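Local structure of diacylglycerol lipase (Aspergillus oryzae, 5XK2) at residues L110-F120 / P181-F191; V219-I227 / V240-G251. The protein probably hydrolyses the ester bonds of mono- and diacylglycerols, as a class 3 lipase of the alpha/beta-hydrolase fold. All coordinates share one frame; numbering follows the deposited sequence.

Interaction 1. Residues L110-F120 / P181-F191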
loop_
_atom_site.group_PDB
_atom_site.type_symbol
_atom_site.label_atom_id
_atom_site.label_comp_id
_atom_site.label_asym_id
_atom_site.label_seq_id
_atom_site.Cartn_x
_atom_site.Cartn_y
_atom_site.Cartn_z
ATOM N N LEU A 110 -12.421 -7.915 27.651
ATOM C CA LEU A 110 -12.670 -6.587 28.205
ATOM C C LEU A 110 -14.076 -6.275 28.692
ATOM O O LEU A 110 -14.244 -5.416 29.548
ATOM C CB LEU A 110 -12.311 -5.530 27.157
ATOM C CG LEU A 110 -10.862 -5.564 26.673
ATOM C CD1 LEU A 110 -10.626 -4.507 25.604
ATOM C CD2 LEU A 110 -9.911 -5.383 27.856
ATOM N N CYS A 111 -15.069 -7.000 28.188
ATOM C CA CYS A 111 -16.468 -6.707 28.494
ATOM C C CYS A 111 -17.380 -7.729 27.834
ATOM O O CYS A 111 -16.952 -8.497 26.961
ATOM C CB CYS A 111 -16.868 -5.276 28.068
ATOM S SG CYS A 111 -16.244 -4.636 26.461
ATOM N N ASP A 112 -18.642 -7.742 28.256
ATOM C CA ASP A 112 -19.561 -8.778 27.807
ATOM C C ASP A 112 -19.873 -8.656 26.313
ATOM O O ASP A 112 -20.382 -7.624 25.858
ATOM C CB ASP A 112 -20.870 -8.708 28.595
ATOM C CG ASP A 112 -20.692 -9.018 30.074
ATOM O OD1 ASP A 112 -19.614 -9.523 30.474
ATOM O OD2 ASP A 112 -21.651 -8.761 30.831
ATOM N N GLY A 113 -19.597 -9.725 25.574
ATOM C CA GLY A 113 -19.862 -9.797 24.148
ATOM C C GLY A 113 -18.903 -8.957 23.316
ATOM O O GLY A 113 -19.109 -8.775 22.113
ATOM N N CYS A 114 -17.855 -8.453 23.957
ATOM C CA CYS A 114 -16.931 -7.550 23.266
ATOM C C CYS A 114 -15.949 -8.327 22.405
ATOM O O CYS A 114 -15.465 -9.394 22.796
ATOM C CB CYS A 114 -16.212 -6.677 24.286
ATOM S SG CYS A 114 -17.389 -5.513 25.049
ATOM N N LYS A 115 -15.686 -7.818 21.199
ATOM C CA LYS A 115 -14.761 -8.464 20.280
ATOM C C LYS A 115 -13.901 -7.392 19.641
ATOM O O LYS A 115 -14.382 -6.294 19.395
ATOM C CB LYS A 115 -15.488 -9.254 19.186
ATOM C CG LYS A 115 -16.487 -10.287 19.719
ATOM C CD LYS A 115 -15.787 -11.506 20.245
ATOM C CE LYS A 115 -15.611 -12.511 19.134
ATOM N NZ LYS A 115 -16.844 -12.552 18.298
ATOM N N ALA A 116 -12.637 -7.722 19.402
ATOM C CA ALA A 116 -11.675 -6.800 18.799
ATOM C C ALA A 116 -11.053 -7.403 17.561
ATOM O O ALA A 116 -11.054 -8.620 17.383
ATOM C CB ALA A 116 -10.578 -6.440 19.798
ATOM N N GLU A 117 -10.501 -6.546 16.709
ATOM C CA GLU A 117 -9.781 -7.005 15.525
ATOM C C GLU A 117 -8.566 -7.827 15.971
ATOM O O GLU A 117 -7.766 -7.351 16.765
ATOM C CB GLU A 117 -9.343 -5.795 14.679
ATOM C CG GLU A 117 -9.253 -6.060 13.192
ATOM C CD GLU A 117 -7.906 -6.613 12.762
ATOM O OE1 GLU A 117 -7.835 -7.183 11.656
ATOM O OE2 GLU A 117 -6.918 -6.467 13.511
ATOM N N LEU A 118 -8.434 -9.056 15.470
ATOM C CA LEU A 118 -7.407 -9.972 15.966
ATOM C C LEU A 118 -5.989 -9.442 15.773
ATOM O O LEU A 118 -5.156 -9.519 16.683
ATOM C CB LEU A 118 -7.532 -11.334 15.274
ATOM C CG LEU A 118 -6.396 -12.319 15.596
ATOM C CD1 LEU A 118 -6.408 -12.724 17.052
ATOM C CD2 LEU A 118 -6.497 -13.532 14.689
ATOM N N GLY A 119 -5.720 -8.896 14.594
ATOM C CA GLY A 119 -4.374 -8.425 14.295
ATOM C C GLY A 119 -3.924 -7.337 15.254
ATOM O O GLY A 119 -2.807 -7.376 15.795
ATOM N N PHE A 120 -4.778 -6.340 15.454
ATOM C CA PHE A 120 -4.418 -5.209 16.309
ATOM C C PHE A 120 -4.352 -5.633 17.773
ATOM O O PHE A 120 -3.485 -5.165 18.533
ATOM C CB PHE A 120 -5.422 -4.063 16.150
ATOM C CG PHE A 120 -5.472 -3.475 14.774
ATOM C CD1 PHE A 120 -4.302 -3.109 14.108
ATOM C CD2 PHE A 120 -6.688 -3.268 14.147
ATOM C CE1 PHE A 120 -4.369 -2.558 12.824
ATOM C CE2 PHE A 120 -6.761 -2.721 12.880
ATOM C CZ PHE A 120 -5.596 -2.373 12.212
ATOM N N PRO A 181 -8.107 2.916 11.762
ATOM C CA PRO A 181 -9.057 1.860 11.389
ATOM C C PRO A 181 -10.032 1.559 12.525
ATOM O O PRO A 181 -9.741 1.861 13.679
ATOM C CB PRO A 181 -8.165 0.634 11.164
ATOM C CG PRO A 181 -6.777 1.175 10.926
ATOM C CD PRO A 181 -6.697 2.475 11.700
ATOM N N ARG A 182 -11.158 0.926 12.202
ATOM C CA ARG A 182 -12.021 0.332 13.236
ATOM C C ARG A 182 -11.290 -0.816 13.946
ATOM O O ARG A 182 -10.442 -1.491 13.329
ATOM C CB ARG A 182 -13.313 -0.187 12.621
ATOM C CG ARG A 182 -14.160 0.904 11.998
ATOM C CD ARG A 182 -15.497 0.355 11.529
ATOM N NE ARG A 182 -16.326 1.428 10.962
ATOM C CZ ARG A 182 -16.473 1.671 9.664
ATOM N NH1 ARG A 182 -15.858 0.911 8.753
ATOM N NH2 ARG A 182 -17.259 2.682 9.269
ATOM N N VAL A 183 -11.499 -0.928 15.259
ATOM C CA VAL A 183 -10.969 -2.053 16.033
ATOM C C VAL A 183 -11.963 -2.951 16.744
ATOM O O VAL A 183 -11.580 -3.990 17.264
ATOM C CB VAL A 183 -9.970 -1.550 17.072
ATOM C CG1 VAL A 183 -8.845 -0.797 16.354
ATOM C CG2 VAL A 183 -10.647 -0.619 18.092
ATOM N N ALA A 184 -13.225 -2.549 16.790
ATOM C CA ALA A 184 -14.153 -3.086 17.781
ATOM C C ALA A 184 -15.495 -3.460 17.175
ATOM O O ALA A 184 -15.949 -2.829 16.231
ATOM C CB ALA A 184 -14.369 -2.049 18.905
ATOM N N ASN A 185 -16.150 -4.469 17.739
ATOM C CA ASN A 185 -17.558 -4.699 17.407
ATOM C C ASN A 185 -18.423 -3.716 18.194
ATOM O O ASN A 185 -17.886 -2.859 18.910
ATOM C CB ASN A 185 -17.964 -6.170 17.652
ATOM C CG ASN A 185 -18.039 -6.559 19.132
ATOM O OD1 ASN A 185 -17.576 -5.853 20.028
ATOM N ND2 ASN A 185 -18.622 -7.740 19.386
ATOM N N LYS A 186 -19.747 -3.781 18.060
ATOM C CA LYS A 186 -20.544 -2.712 18.674
ATOM C C LYS A 186 -20.426 -2.690 20.214
ATOM O O LYS A 186 -20.195 -1.624 20.780
ATOM C CB LYS A 186 -22.033 -2.778 18.239
ATOM C CG LYS A 186 -22.747 -1.426 18.432
ATOM C CD LYS A 186 -24.134 -1.380 17.768
ATOM C CE LYS A 186 -24.632 0.062 17.636
ATOM N NZ LYS A 186 -25.857 0.165 16.785
ATOM N N PRO A 187 -20.572 -3.848 20.904
ATOM C CA PRO A 187 -20.432 -3.793 22.370
ATOM C C PRO A 187 -19.081 -3.231 22.823
ATOM O O PRO A 187 -19.043 -2.432 23.765
ATOM C CB PRO A 187 -20.573 -5.270 22.794
ATOM C CG PRO A 187 -21.384 -5.878 21.724
ATOM C CD PRO A 187 -21.000 -5.187 20.448
ATOM N N LEU A 188 -17.999 -3.599 22.147
ATOM C CA LEU A 188 -16.689 -3.072 22.550
ATOM C C LEU A 188 -16.571 -1.587 22.228
ATOM O O LEU A 188 -16.012 -0.814 23.010
ATOM C CB LEU A 188 -15.555 -3.850 21.884
ATOM C CG LEU A 188 -14.150 -3.353 22.238
ATOM C CD1 LEU A 188 -13.948 -3.336 23.765
ATOM C CD2 LEU A 188 -13.050 -4.211 21.563
ATOM N N ALA A 189 -17.095 -1.172 21.081
ATOM C CA ALA A 189 -17.020 0.257 20.766
ATOM C C ALA A 189 -17.820 1.080 21.766
ATOM O O ALA A 189 -17.380 2.150 22.158
ATOM C CB ALA A 189 -17.505 0.530 19.357
ATOM N N GLU A 190 -18.974 0.572 22.211
ATOM C CA GLU A 190 -19.748 1.296 23.230
ATOM C C GLU A 190 -18.999 1.346 24.557
ATOM O O GLU A 190 -18.976 2.371 25.237
ATOM C CB GLU A 190 -21.137 0.652 23.436
ATOM C CG GLU A 190 -21.966 0.658 22.139
ATOM C CD GLU A 190 -23.349 0.035 22.298
ATOM O OE1 GLU A 190 -23.790 -0.166 23.450
ATOM O OE2 GLU A 190 -23.976 -0.245 21.253
ATOM N N PHE A 191 -18.375 0.235 24.927
ATOM C CA PHE A 191 -17.577 0.199 26.148
ATOM C C PHE A 191 -16.442 1.229 26.124
ATOM O O PHE A 191 -16.281 2.004 27.076
ATOM C CB PHE A 191 -17.017 -1.214 26.349
ATOM C CG PHE A 191 -16.188 -1.378 27.594
ATOM C CD1 PHE A 191 -16.772 -1.338 28.849
ATOM C CD2 PHE A 191 -14.825 -1.595 27.501
ATOM C CE1 PHE A 191 -16.001 -1.509 29.999
ATOM C CE2 PHE A 191 -14.045 -1.756 28.646
ATOM C CZ PHE A 191 -14.629 -1.710 29.891
#
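Asn185 OD1 takes two backbone N-H groups from opposite faces of its amide: Lys115 N across the contact at 3.0 Å, and Leu188 N from the first turn of the helix that Asn185 N-caps. Lys115 N stands well above the carbonyl plane, whereas Leu188 N is tilted less steeply from it. The other end of the amide is used as well, since Asn185 ND2 lies in plane with Gly113 O and gives it a nearly straight bond of 3.0 Å (171°). With CG set between the backbone N and carbonyl carbon (chi1 71°), the amide can reach the 111-114 loop and its own helix start together. Asn185 N returns a bond to Lys115 O, and Glu117 N reaches Val183 O at 2.8 Å, flanking a single beta bridge between Ala116 and Ala184.

Beyond this polar strip lies the disulfide Cys111-Cys114, which spans a type II turn. Cys111 CB sits over one face of the Phe191 ring, toward its rim, while SG approaches obliquely, 3.4 Å from Phe191 CG. The two branches of Leu188 part toward residues 110-116: CD1 meets Cys111 SG at 3.8 Å and Leu110 CD1, and CD2 meets Ala116 CB. At the far end the Phe120 side chain crosses those of Pro181 and Val183 at about a right angle, its CZ 4.0 Å from Pro181 CG and its CD2 against Val183 CG1, with Trp97 and helix 154-168 close by. One asparagine amide thus ties the disulfide loop to the start of helix 186-195, and apolar and sulfur contacts to Leu188 and Phe191 extend that attachment along the helix.

Interaction 2. Residues V219-I227 / V240-G251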
loop_
_atom_site.group_PDB
_atom_site.type_symbol
_atom_site.label_atom_id
_atom_site.label_comp_id
_atom_site.label_asym_id
_atom_site.label_seq_id
_atom_site.Cartn_x
_atom_site.Cartn_y
_atom_site.Cartn_z
ATOM N N VAL A 219 -17.620 -1.409 14.279
ATOM C CA VAL A 219 -18.103 -0.039 14.315
ATOM C C VAL A 219 -16.970 0.827 14.854
ATOM O O VAL A 219 -15.897 0.313 15.135
ATOM C CB VAL A 219 -19.380 0.097 15.168
ATOM C CG1 VAL A 219 -20.484 -0.762 14.579
ATOM C CG2 VAL A 219 -19.106 -0.306 16.566
ATOM N N HIS A 220 -17.178 2.138 14.967
ATOM C CA HIS A 220 -16.114 3.015 15.478
ATOM C C HIS A 220 -16.391 3.465 16.898
ATOM O O HIS A 220 -17.547 3.610 17.317
ATOM C CB HIS A 220 -15.965 4.286 14.611
ATOM C CG HIS A 220 -14.908 4.216 13.559
ATOM N ND1 HIS A 220 -13.575 4.006 13.856
ATOM C CD2 HIS A 220 -14.967 4.415 12.218
ATOM C CE1 HIS A 220 -12.868 4.038 12.744
ATOM N NE2 HIS A 220 -13.686 4.298 11.730
ATOM N N ILE A 221 -15.313 3.708 17.637
ATOM C CA ILE A 221 -15.363 4.484 18.856
ATOM C C ILE A 221 -15.881 5.879 18.531
ATOM O O ILE A 221 -15.543 6.449 17.490
ATOM C CB ILE A 221 -13.959 4.568 19.488
ATOM C CG1 ILE A 221 -13.503 3.166 19.884
ATOM C CG2 ILE A 221 -13.926 5.534 20.669
ATOM C CD1 ILE A 221 -11.961 3.032 19.947
ATOM N N SER A 222 -16.716 6.417 19.414
ATOM C CA SER A 222 -17.284 7.744 19.249
ATOM C C SER A 222 -16.709 8.685 20.324
ATOM O O SER A 222 -16.352 8.238 21.412
ATOM C CB SER A 222 -18.820 7.640 19.348
ATOM O OG SER A 222 -19.417 8.914 19.486
ATOM N N PRO A 223 -16.597 9.991 20.031
ATOM C CA PRO A 223 -16.978 10.632 18.763
ATOM C C PRO A 223 -15.885 10.599 17.707
ATOM O O PRO A 223 -14.757 10.180 17.958
ATOM C CB PRO A 223 -17.241 12.088 19.182
ATOM C CG PRO A 223 -16.257 12.309 20.307
ATOM C CD PRO A 223 -16.202 10.979 21.049
ATOM N N GLU A 224 -16.234 11.102 16.534
ATOM C CA GLU A 224 -15.292 11.287 15.432
ATOM C C GLU A 224 -14.908 12.752 15.373
ATOM O O GLU A 224 -15.791 13.616 15.335
ATOM C CB GLU A 224 -15.933 10.851 14.108
ATOM C CG GLU A 224 -15.102 11.189 12.838
ATOM C CD GLU A 224 -15.857 10.860 11.539
ATOM O OE1 GLU A 224 -16.960 10.276 11.591
ATOM O OE2 GLU A 224 -15.355 11.199 10.454
ATOM N N TYR A 225 -13.609 13.039 15.339
ATOM C CA TYR A 225 -13.165 14.406 15.076
ATOM C C TYR A 225 -12.797 14.437 13.621
ATOM O O TYR A 225 -11.718 13.994 13.225
ATOM C CB TYR A 225 -11.972 14.785 15.985
ATOM C CG TYR A 225 -12.389 14.945 17.430
ATOM C CD1 TYR A 225 -12.540 13.836 18.268
ATOM C CD2 TYR A 225 -12.680 16.203 17.942
ATOM C CE1 TYR A 225 -12.950 13.987 19.576
ATOM C CE2 TYR A 225 -13.102 16.357 19.255
ATOM C CZ TYR A 225 -13.227 15.239 20.065
ATOM O OH TYR A 225 -13.649 15.382 21.390
ATOM N N TYR A 226 -13.700 15.014 12.825
ATOM C CA TYR A 226 -13.619 14.956 11.368
ATOM C C TYR A 226 -12.953 16.219 10.864
ATOM O O TYR A 226 -13.506 17.319 10.987
ATOM C CB TYR A 226 -15.036 14.803 10.807
ATOM C CG TYR A 226 -15.195 14.807 9.307
ATOM C CD1 TYR A 226 -14.348 14.061 8.474
ATOM C CD2 TYR A 226 -16.239 15.522 8.728
ATOM C CE1 TYR A 226 -14.545 14.053 7.092
ATOM C CE2 TYR A 226 -16.442 15.509 7.368
ATOM C CZ TYR A 226 -15.596 14.781 6.556
ATOM O OH TYR A 226 -15.840 14.795 5.198
ATOM N N ILE A 227 -11.748 16.062 10.326
ATOM C CA ILE A 227 -10.955 17.192 9.844
ATOM C C ILE A 227 -11.227 17.397 8.366
ATOM O O ILE A 227 -11.080 16.469 7.578
ATOM C CB ILE A 227 -9.444 16.962 10.024
ATOM C CG1 ILE A 227 -9.103 16.606 11.470
ATOM C CG2 ILE A 227 -8.652 18.192 9.532
ATOM C CD1 ILE A 227 -7.730 15.935 11.571
ATOM N N VAL A 240 -12.708 21.369 12.022
ATOM C CA VAL A 240 -12.836 20.138 12.800
ATOM C C VAL A 240 -14.266 20.046 13.317
ATOM O O VAL A 240 -14.749 20.951 14.003
ATOM C CB VAL A 240 -11.862 20.077 13.987
ATOM C CG1 VAL A 240 -11.946 18.704 14.693
ATOM C CG2 VAL A 240 -10.422 20.317 13.522
ATOM N N THR A 241 -14.928 18.952 12.977
ATOM C CA THR A 241 -16.334 18.750 13.327
ATOM C C THR A 241 -16.481 17.510 14.189
ATOM O O THR A 241 -15.960 16.461 13.826
ATOM C CB THR A 241 -17.178 18.608 12.055
ATOM O OG1 THR A 241 -17.037 19.805 11.266
ATOM C CG2 THR A 241 -18.619 18.399 12.402
ATOM N N VAL A 242 -17.157 17.640 15.332
ATOM C CA VAL A 242 -17.305 16.511 16.262
ATOM C C VAL A 242 -18.618 15.799 15.976
ATOM O O VAL A 242 -19.692 16.415 16.028
ATOM C CB VAL A 242 -17.257 16.978 17.736
ATOM C CG1 VAL A 242 -17.151 15.787 18.661
ATOM C CG2 VAL A 242 -16.059 17.889 17.958
ATOM N N LEU A 243 -18.537 14.510 15.645
ATOM C CA LEU A 243 -19.718 13.750 15.257
ATOM C C LEU A 243 -19.847 12.525 16.133
ATOM O O LEU A 243 -18.969 11.660 16.104
ATOM C CB LEU A 243 -19.628 13.319 13.795
ATOM C CG LEU A 243 -19.481 14.464 12.812
ATOM C CD1 LEU A 243 -19.065 13.956 11.435
ATOM C CD2 LEU A 243 -20.815 15.219 12.716
ATOM N N ASP A 244 -20.916 12.418 16.918
ATOM C CA ASP A 244 -20.980 11.217 17.755
ATOM C C ASP A 244 -21.854 10.141 17.113
ATOM O O ASP A 244 -22.428 10.357 16.041
ATOM C CB ASP A 244 -21.403 11.543 19.200
ATOM C CG ASP A 244 -22.770 12.150 19.322
ATOM O OD1 ASP A 244 -23.432 12.413 18.300
ATOM O OD2 ASP A 244 -23.174 12.383 20.487
ATOM N N GLY A 245 -21.929 8.975 17.757
ATOM C CA GLY A 245 -22.569 7.787 17.179
ATOM C C GLY A 245 -21.558 6.729 16.772
ATOM O O GLY A 245 -20.413 7.047 16.480
ATOM N N TYR A 246 -21.971 5.456 16.749
ATOM C CA TYR A 246 -21.033 4.361 16.460
ATOM C C TYR A 246 -20.841 4.135 14.955
ATOM O O TYR A 246 -19.818 3.601 14.484
ATOM C CB TYR A 246 -21.517 3.107 17.180
ATOM C CG TYR A 246 -21.564 3.411 18.661
ATOM C CD1 TYR A 246 -20.386 3.556 19.365
ATOM C CD2 TYR A 246 -22.771 3.618 19.334
ATOM C CE1 TYR A 246 -20.371 3.871 20.696
ATOM C CE2 TYR A 246 -22.776 3.935 20.708
ATOM C CZ TYR A 246 -21.546 4.046 21.368
ATOM O OH TYR A 246 -21.414 4.348 22.703
ATOM N N VAL A 247 -21.835 4.594 14.215
ATOM C CA VAL A 247 -21.800 4.670 12.767
ATOM C C VAL A 247 -22.355 6.040 12.449
ATOM O O VAL A 247 -23.453 6.377 12.897
ATOM C CB VAL A 247 -22.630 3.577 12.099
ATOM C CG1 VAL A 247 -22.530 3.703 10.567
ATOM C CG2 VAL A 247 -22.146 2.205 12.569
ATOM N N ASN A 248 -21.593 6.859 11.739
ATOM C CA ASN A 248 -22.081 8.200 11.404
ATOM C C ASN A 248 -21.765 8.498 9.962
ATOM O O ASN A 248 -20.596 8.487 9.576
ATOM C CB ASN A 248 -21.459 9.260 12.328
ATOM C CG ASN A 248 -22.162 10.617 12.233
ATOM O OD1 ASN A 248 -22.370 11.140 11.146
ATOM N ND2 ASN A 248 -22.519 11.188 13.378
ATOM N N PHE A 249 -22.791 8.728 9.153
ATOM C CA PHE A 249 -22.561 8.906 7.722
ATOM C C PHE A 249 -22.219 10.340 7.317
ATOM O O PHE A 249 -22.033 10.621 6.119
ATOM C CB PHE A 249 -23.803 8.444 6.939
ATOM C CG PHE A 249 -24.150 7.000 7.149
ATOM C CD1 PHE A 249 -23.174 6.019 7.052
ATOM C CD2 PHE A 249 -25.441 6.627 7.462
ATOM C CE1 PHE A 249 -23.491 4.672 7.249
ATOM C CE2 PHE A 249 -25.761 5.274 7.662
ATOM C CZ PHE A 249 -24.778 4.307 7.557
ATOM N N LYS A 250 -22.142 11.268 8.271
ATOM C CA LYS A 250 -21.920 12.674 7.896
ATOM C C LYS A 250 -20.459 13.105 7.972
ATOM O O LYS A 250 -20.129 14.236 7.650
ATOM C CB LYS A 250 -22.778 13.598 8.778
ATOM C CG LYS A 250 -24.273 13.364 8.611
ATOM C CD LYS A 250 -24.722 13.640 7.189
ATOM C CE LYS A 250 -26.220 13.296 7.040
ATOM N NZ LYS A 250 -26.833 13.948 5.858
ATOM N N GLY A 251 -19.596 12.213 8.442
ATOM C CA GLY A 251 -18.156 12.436 8.431
ATOM C C GLY A 251 -17.452 11.564 7.401
ATOM O O GLY A 251 -17.940 11.319 6.296
HETATM O O HOH W 1 -14.951 19.318 9.678
#
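Glu224 N and Leu243 O, 2.8 Å apart, join two strands of an antiparallel beta hairpin, 224-227 and 240-243, at one edge of the mixed central sheet. The hydrogen-bonded pairs are Glu224 with Leu243 and Tyr226 with Thr241. On one face Val242 bridges two neighbours: its CG2 lies 3.6 Å from Tyr225 CE2, while CG1 rests over the rim of that ring and also touches Pro223 CB. On the other face the returning chain brings Gly251 CA over the centre of the Tyr226 ring, 3.7 Å from the centroid, a CH-pi contact. Glu224, its side chain extended, runs beside this glycine, with OE2 bonded to Thr202 and Asn252.

Past the strands, Pro223 follows a cis peptide, and Ser222 OG accepts a weak bond from Gly245 N. His220 N then bonds to Tyr246 O at 3.1 Å, while His220 O lies in plane at the edge of the Tyr246 ring. The return loop is braced by Asn248: ND2 donates to Asp244 O, and OD1 accepts from Lys250 N in an Asx turn. At the other end one water donates to Tyr226 O at 2.8 Å and lies 2.7 Å from Thr241 OG1.

How the interactions relate
The two contacts lie in series along the chain, centres about 17 Å apart, and meet around helix 186-195. Residues 181-191 supply one side of interaction 1, and 219-227 follows after strand 198-203. Ala184 O and Val219 N, 2.9 Å apart, probably form a hydrogen bond between them; Ala189 packs on Val219 and Glu190 on Tyr246. Both are partly buried. Interaction 1 relies on side-chain polar bonds and on sulfur, aromatic and aliphatic contacts, with a single bridge, whereas interaction 2 is mainly regular strand pairing at the sheet edge, its inner strand bonded to 198-203 and its outer strand bearing the more exposed residues.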